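Local coordinates for protein iron aquisition yersiniabactin synthesis enzyme, YbtT (Escherichia coli, PDB 6BA9) that probably hydrolyses thioesters as a low-specificity type II thioesterase that maintains production of the metallophore yersiniabactin, at residues A[17-22]-A[28-33]; A[114-119]-A[227-232]. The protein carries 1 engineered substitution. One frame throughout, in Å; residues are numbered along the deposited sequence.

Overall arrangement
Both contacts are buried, and both join strands of one central sheet to short helical segments at the C-terminal ends of its strands. Interaction 1 is local: residues 17-22 and 28-33 belong to one beta-alpha-beta unit, and they meet through apolar and aromatic side chains without a hydrogen bond between them. Interaction 2 is long-range, with more than a hundred residues between 114-119 and 227-232, and it is smaller and polar, centred on a serine-tyrosine hydroxyl pair. The two touch each other. Trp33 NE1 probably donates a hydrogen bond to Pro229 O at 2.9 Å, and Ile230 CD1 packs on Phe22 CE1, so the helix of residues 228-231 borders both.

Interaction 1 (A[17-22]-A[28-33]); sequences LVMCPF and SAFRHW
Met19 runs up against the rim of the Trp33 indole, and this is the closely packed end of the contact. Its CG lies 3.7 Å from Trp33 CZ3, near the plane of the ring, and the two side chains cross at about a right angle. With CG anti to the backbone N (chi1 177°) the methionine extends out from the strand, then bends at the next bond, which leaves SD at the indole edge, 5.2 Å from the centroid of the six-membered ring. This is a Met-aromatic contact made from the edge. Phe30 CD2 rests over one face of the same indole, while the far end of the phenyl ring reaches Pro21, whose CB is 3.8 Å from Phe30 CE1. The segments open a beta-alpha-beta crossover of the alpha/beta-hydrolase fold: strand 16-20 leads through a loop to helix 31-34, and the chain returns as the parallel strand 42-46, where Leu45 touches Phe30 and Leu43 touches Trp33. Beyond the proline the rings overlap less and the residues become partly exposed. The Phe22 and Phe30 rings are nearly parallel, at 30°, yet displaced so far, with centroids 5.7 Å apart, that little of one lies over the other. Outermost, Phe22 CZ meets Ala29 CB at 3.9 Å; Phe22 also touches Ala90, the engineered residue at the nucleophile elbow.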
loop_
_atom_site.group_PDB
_atom_site.type_symbol
_atom_site.label_atom_id
_atom_site.label_comp_id
_atom_site.label_asym_id
_atom_site.label_seq_id
_atom_site.Cartn_x
_atom_site.Cartn_y
_atom_site.Cartn_z
ATOM N N LEU A 17 -1.886 -12.272 -4.604
ATOM C CA LEU A 17 -1.408 -11.149 -3.803
ATOM C C LEU A 17 -1.742 -9.852 -4.538
ATOM O O LEU A 17 -1.403 -9.693 -5.713
ATOM C CB LEU A 17 0.103 -11.285 -3.581
ATOM C CG LEU A 17 0.863 -10.164 -2.889
ATOM C CD1 LEU A 17 0.390 -9.947 -1.477
ATOM C CD2 LEU A 17 2.356 -10.482 -2.894
ATOM N N VAL A 18 -2.443 -8.946 -3.852
ATOM C CA VAL A 18 -2.876 -7.658 -4.387
ATOM C C VAL A 18 -2.153 -6.557 -3.622
ATOM O O VAL A 18 -2.281 -6.459 -2.391
ATOM C CB VAL A 18 -4.398 -7.512 -4.264
ATOM C CG1 VAL A 18 -4.867 -6.117 -4.706
ATOM C CG2 VAL A 18 -5.101 -8.572 -5.092
ATOM N N MET A 19 -1.381 -5.746 -4.343
ATOM C CA MET A 19 -0.533 -4.730 -3.745
ATOM C C MET A 19 -1.101 -3.338 -3.961
ATOM O O MET A 19 -1.308 -2.922 -5.108
ATOM C CB MET A 19 0.868 -4.783 -4.357
ATOM C CG MET A 19 1.806 -3.706 -3.853
ATOM S SD MET A 19 2.281 -3.976 -2.147
ATOM C CE MET A 19 3.334 -2.565 -1.900
ATOM N N CYS A 20 -1.237 -2.575 -2.879
ATOM C CA CYS A 20 -1.650 -1.176 -2.896
ATOM C C CYS A 20 -0.418 -0.276 -2.842
ATOM O O CYS A 20 0.427 -0.432 -1.936
ATOM C CB CYS A 20 -2.541 -0.895 -1.686
ATOM S SG CYS A 20 -4.109 -1.792 -1.750
ATOM N N PRO A 21 -0.271 0.668 -3.764
ATOM C CA PRO A 21 0.955 1.464 -3.837
ATOM C C PRO A 21 0.970 2.632 -2.849
ATOM O O PRO A 21 -0.026 2.984 -2.210
ATOM C CB PRO A 21 0.932 1.959 -5.282
ATOM C CG PRO A 21 -0.505 2.133 -5.575
ATOM C CD PRO A 21 -1.162 0.940 -4.903
ATOM N N PHE A 22 2.148 3.243 -2.736
ATOM C CA PHE A 22 2.348 4.446 -1.949
ATOM C C PHE A 22 1.764 5.673 -2.670
ATOM O O PHE A 22 1.361 5.622 -3.843
ATOM C CB PHE A 22 3.844 4.628 -1.659
ATOM C CG PHE A 22 4.722 4.440 -2.871
ATOM C CD1 PHE A 22 5.367 3.236 -3.095
ATOM C CD2 PHE A 22 4.870 5.463 -3.798
ATOM C CE1 PHE A 22 6.172 3.055 -4.228
ATOM C CE2 PHE A 22 5.673 5.284 -4.929
ATOM C CZ PHE A 22 6.312 4.086 -5.134
ATOM N N SER A 28 4.519 2.429 -13.327
ATOM C CA SER A 28 5.928 2.524 -13.691
ATOM C C SER A 28 6.848 2.344 -12.490
ATOM O O SER A 28 7.983 1.868 -12.644
ATOM C CB SER A 28 6.196 3.856 -14.396
ATOM O OG SER A 28 5.885 4.950 -13.560
ATOM N N ALA A 29 6.388 2.718 -11.292
ATOM C CA ALA A 29 7.214 2.581 -10.098
ATOM C C ALA A 29 7.504 1.125 -9.762
ATOM O O ALA A 29 8.495 0.850 -9.076
ATOM C CB ALA A 29 6.533 3.283 -8.920
ATOM N N PHE A 30 6.688 0.194 -10.257
ATOM C CA PHE A 30 6.771 -1.227 -9.932
ATOM C C PHE A 30 7.294 -2.065 -11.098
ATOM O O PHE A 30 7.198 -3.298 -11.079
ATOM C CB PHE A 30 5.412 -1.723 -9.413
ATOM C CG PHE A 30 5.039 -1.123 -8.099
ATOM C CD1 PHE A 30 4.410 0.105 -8.032
ATOM C CD2 PHE A 30 5.351 -1.766 -6.912
ATOM C CE1 PHE A 30 4.104 0.672 -6.825
ATOM C CE2 PHE A 30 5.034 -1.189 -5.689
ATOM C CZ PHE A 30 4.411 0.038 -5.658
ATOM N N ARG A 31 7.893 -1.418 -12.100
ATOM C CA ARG A 31 8.388 -2.150 -13.260
ATOM C C ARG A 31 9.425 -3.199 -12.867
ATOM O O ARG A 31 9.479 -4.271 -13.474
ATOM C CB ARG A 31 8.979 -1.156 -14.262
ATOM C CG ARG A 31 9.489 -1.778 -15.552
ATOM C CD ARG A 31 9.962 -0.714 -16.537
ATOM N NE ARG A 31 9.014 0.396 -16.605
ATOM C CZ ARG A 31 7.977 0.463 -17.436
ATOM N NH1 ARG A 31 7.735 -0.517 -18.305
ATOM N NH2 ARG A 31 7.179 1.522 -17.398
ATOM N N HIS A 32 10.259 -2.907 -11.867
ATOM C CA HIS A 32 11.266 -3.875 -11.438
ATOM C C HIS A 32 10.630 -5.188 -10.992
ATOM O O HIS A 32 11.205 -6.268 -11.199
ATOM C CB HIS A 32 12.131 -3.285 -10.324
ATOM C CG HIS A 32 13.131 -4.249 -9.766
ATOM N ND1 HIS A 32 14.128 -4.811 -10.535
ATOM C CD2 HIS A 32 13.286 -4.756 -8.519
ATOM C CE1 HIS A 32 14.853 -5.625 -9.788
ATOM N NE2 HIS A 32 14.365 -5.607 -8.560
ATOM N N TRP A 33 9.439 -5.124 -10.395
ATOM C CA TRP A 33 8.744 -6.357 -10.036
ATOM C C TRP A 33 8.377 -7.180 -11.261
ATOM O O TRP A 33 8.325 -8.410 -11.193
ATOM C CB TRP A 33 7.477 -6.039 -9.239
ATOM C CG TRP A 33 7.693 -5.646 -7.818
ATOM C CD1 TRP A 33 8.871 -5.436 -7.177
ATOM C CD2 TRP A 33 6.666 -5.421 -6.852
ATOM N NE1 TRP A 33 8.651 -5.094 -5.864
ATOM C CE2 TRP A 33 7.294 -5.089 -5.641
ATOM C CE3 TRP A 33 5.271 -5.482 -6.896
ATOM C CZ2 TRP A 33 6.574 -4.814 -4.479
ATOM C CZ3 TRP A 33 4.564 -5.213 -5.753
ATOM C CH2 TRP A 33 5.211 -4.889 -4.558
#

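Interaction 2 (A[114-119]-A[227-232]); sequences IISGCH and FYPIQQ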
loop_
_atom_site.group_PDB
_atom_site.type_symbol
_atom_site.label_atom_id
_atom_site.label_comp_id
_atom_site.label_asym_id
_atom_site.label_seq_id
_atom_site.Cartn_x
_atom_site.Cartn_y
_atom_site.Cartn_z
ATOM N N ILE A 114 -0.691 -7.595 4.741
ATOM C CA ILE A 114 0.694 -7.152 4.885
ATOM C C ILE A 114 0.704 -5.622 4.926
ATOM O O ILE A 114 0.362 -4.959 3.925
ATOM C CB ILE A 114 1.620 -7.715 3.790
ATOM C CG1 ILE A 114 1.589 -9.258 3.775
ATOM C CG2 ILE A 114 3.049 -7.215 3.998
ATOM C CD1 ILE A 114 0.706 -9.845 2.713
ATOM N N ILE A 115 1.062 -5.069 6.086
ATOM C CA ILE A 115 1.147 -3.637 6.335
ATOM C C ILE A 115 2.631 -3.285 6.335
ATOM O O ILE A 115 3.384 -3.781 7.181
ATOM C CB ILE A 115 0.509 -3.318 7.698
ATOM C CG1 ILE A 115 -0.975 -3.639 7.684
ATOM C CG2 ILE A 115 0.795 -1.882 8.148
ATOM C CD1 ILE A 115 -1.780 -2.808 6.783
ATOM N N SER A 116 3.068 -2.462 5.393
ATOM C CA SER A 116 4.475 -2.126 5.228
ATOM C C SER A 116 4.695 -0.618 5.311
ATOM O O SER A 116 4.000 0.163 4.647
ATOM C CB SER A 116 4.900 -2.673 3.874
ATOM O OG SER A 116 6.244 -2.379 3.541
ATOM N N GLY A 117 5.701 -0.205 6.091
ATOM C CA GLY A 117 6.186 1.157 6.030
ATOM C C GLY A 117 5.137 2.234 6.209
ATOM O O GLY A 117 5.127 3.218 5.449
ATOM N N CYS A 118 4.285 2.089 7.229
ATOM C CA CYS A 118 3.187 3.019 7.454
ATOM C C CYS A 118 2.925 3.132 8.942
ATOM O O CYS A 118 2.897 2.120 9.640
ATOM C CB CYS A 118 1.927 2.488 6.770
ATOM S SG CYS A 118 0.537 3.637 6.740
ATOM N N HIS A 119 2.720 4.362 9.410
ATOM C CA HIS A 119 2.275 4.571 10.779
ATOM C C HIS A 119 0.848 4.052 10.965
ATOM O O HIS A 119 0.046 3.969 10.025
ATOM C CB HIS A 119 2.309 6.059 11.124
ATOM C CG HIS A 119 1.423 6.872 10.249
ATOM N ND1 HIS A 119 1.784 7.242 8.971
ATOM C CD2 HIS A 119 0.170 7.338 10.438
ATOM C CE1 HIS A 119 0.789 7.907 8.415
ATOM N NE2 HIS A 119 -0.200 7.991 9.285
ATOM N N PHE A 227 11.956 2.901 0.077
ATOM C CA PHE A 227 11.561 2.185 -1.124
ATOM C C PHE A 227 12.005 0.721 -1.126
ATOM O O PHE A 227 12.060 0.091 -2.187
ATOM C CB PHE A 227 11.991 2.968 -2.365
ATOM C CG PHE A 227 11.270 4.288 -2.472
ATOM C CD1 PHE A 227 9.963 4.337 -2.921
ATOM C CD2 PHE A 227 11.855 5.453 -2.008
ATOM C CE1 PHE A 227 9.271 5.535 -2.972
ATOM C CE2 PHE A 227 11.172 6.651 -2.059
ATOM C CZ PHE A 227 9.886 6.695 -2.540
ATOM N N TYR A 228 12.233 0.152 0.052
ATOM C CA TYR A 228 12.628 -1.250 0.161
ATOM C C TYR A 228 11.700 -2.229 -0.570
ATOM O O TYR A 228 12.189 -3.259 -1.037
ATOM C CB TYR A 228 12.875 -1.674 1.622
ATOM C CG TYR A 228 11.655 -1.671 2.535
ATOM C CD1 TYR A 228 10.737 -2.710 2.502
ATOM C CD2 TYR A 228 11.451 -0.647 3.443
ATOM C CE1 TYR A 228 9.618 -2.707 3.335
ATOM C CE2 TYR A 228 10.341 -0.637 4.286
ATOM C CZ TYR A 228 9.437 -1.666 4.219
ATOM O OH TYR A 228 8.354 -1.615 5.060
ATOM N N PRO A 229 10.382 -2.005 -0.712
ATOM C CA PRO A 229 9.594 -3.025 -1.433
ATOM C C PRO A 229 10.054 -3.232 -2.863
ATOM O O PRO A 229 9.913 -4.339 -3.410
ATOM C CB PRO A 229 8.156 -2.500 -1.358
ATOM C CG PRO A 229 8.148 -1.678 -0.096
ATOM C CD PRO A 229 9.507 -0.984 -0.102
ATOM N N ILE A 230 10.573 -2.179 -3.480
ATOM C CA ILE A 230 11.059 -2.210 -4.857
ATOM C C ILE A 230 12.554 -2.478 -4.902
ATOM O O ILE A 230 13.007 -3.401 -5.573
ATOM C CB ILE A 230 10.681 -0.888 -5.556
ATOM C CG1 ILE A 230 9.150 -0.792 -5.672
ATOM C CG2 ILE A 230 11.340 -0.795 -6.925
ATOM C CD1 ILE A 230 8.649 0.635 -5.904
ATOM N N GLN A 231 13.327 -1.708 -4.143
ATOM C CA GLN A 231 14.782 -1.827 -4.181
ATOM C C GLN A 231 15.281 -3.102 -3.510
ATOM O O GLN A 231 16.373 -3.582 -3.844
ATOM C CB GLN A 231 15.402 -0.599 -3.521
ATOM C CG GLN A 231 14.954 0.722 -4.140
ATOM C CD GLN A 231 15.537 0.920 -5.514
ATOM O OE1 GLN A 231 16.719 0.668 -5.731
ATOM N NE2 GLN A 231 14.713 1.355 -6.458
ATOM N N GLN A 232 14.526 -3.647 -2.558
ATOM C CA GLN A 232 14.856 -4.894 -1.882
ATOM C C GLN A 232 13.697 -5.873 -2.057
ATOM O O GLN A 232 13.257 -6.527 -1.108
ATOM C CB GLN A 232 15.147 -4.624 -0.405
ATOM C CG GLN A 232 16.328 -3.681 -0.151
ATOM C CD GLN A 232 17.621 -4.195 -0.708
ATOM O OE1 GLN A 232 17.865 -5.401 -0.748
ATOM N NE2 GLN A 232 18.473 -3.274 -1.145
#
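The Tyr228 ring has the Gly117 backbone at its hydroxyl edge, Gly117 N lying near the ring plane, whereas Ser116 OG approaches obliquely. On one face sits the ring of the next residue in its own helix, with Pro229 CD 3.3 Å above the plane and displaced toward the rim. His89 adds an edge-to-face ring contact.

What joins strand end and helix is a hydrogen bond of 2.7 Å between Ser116 OG and Tyr228 OH, in which either hydroxyl could be the donor. Ser116 OG also lies 3.3 Å from Tyr228 CZ, close beside the phenol carbon itself. Gly117 N stands 3.2 Å from Tyr228 OH, but the angle is too poor for a hydrogen bond. Tyr228 reaches the strand end because its CG sits between the backbone N and the carbonyl carbon (chi1 66°), a setting that directs the phenol away from the helix. Ser116 OG also bonds to His89 ND1, so this buried hydroxyl has two hydrogen-bond partners, and the second puts the contact beside the nucleophile elbow, next to the engineered Ala90.

Phe227, at the N-cap position, starts the short helix: its O accepts from both Ile230 N (3.0 Å) and Gln231 N (2.9 Å). In alpha/beta hydrolases the loop leading into such a segment usually carries the catalytic histidine. Just past Ser116, Gly117 turns the chain out of the strand with a positive phi of 54°. Strand 112-116 lies between the parallel strands 84-89 and 190-195, and Leu193 of the latter touches both Ser116 and Tyr228, while Phe236 of helix 233-243 packs against Ser116, Tyr228 and Pro229.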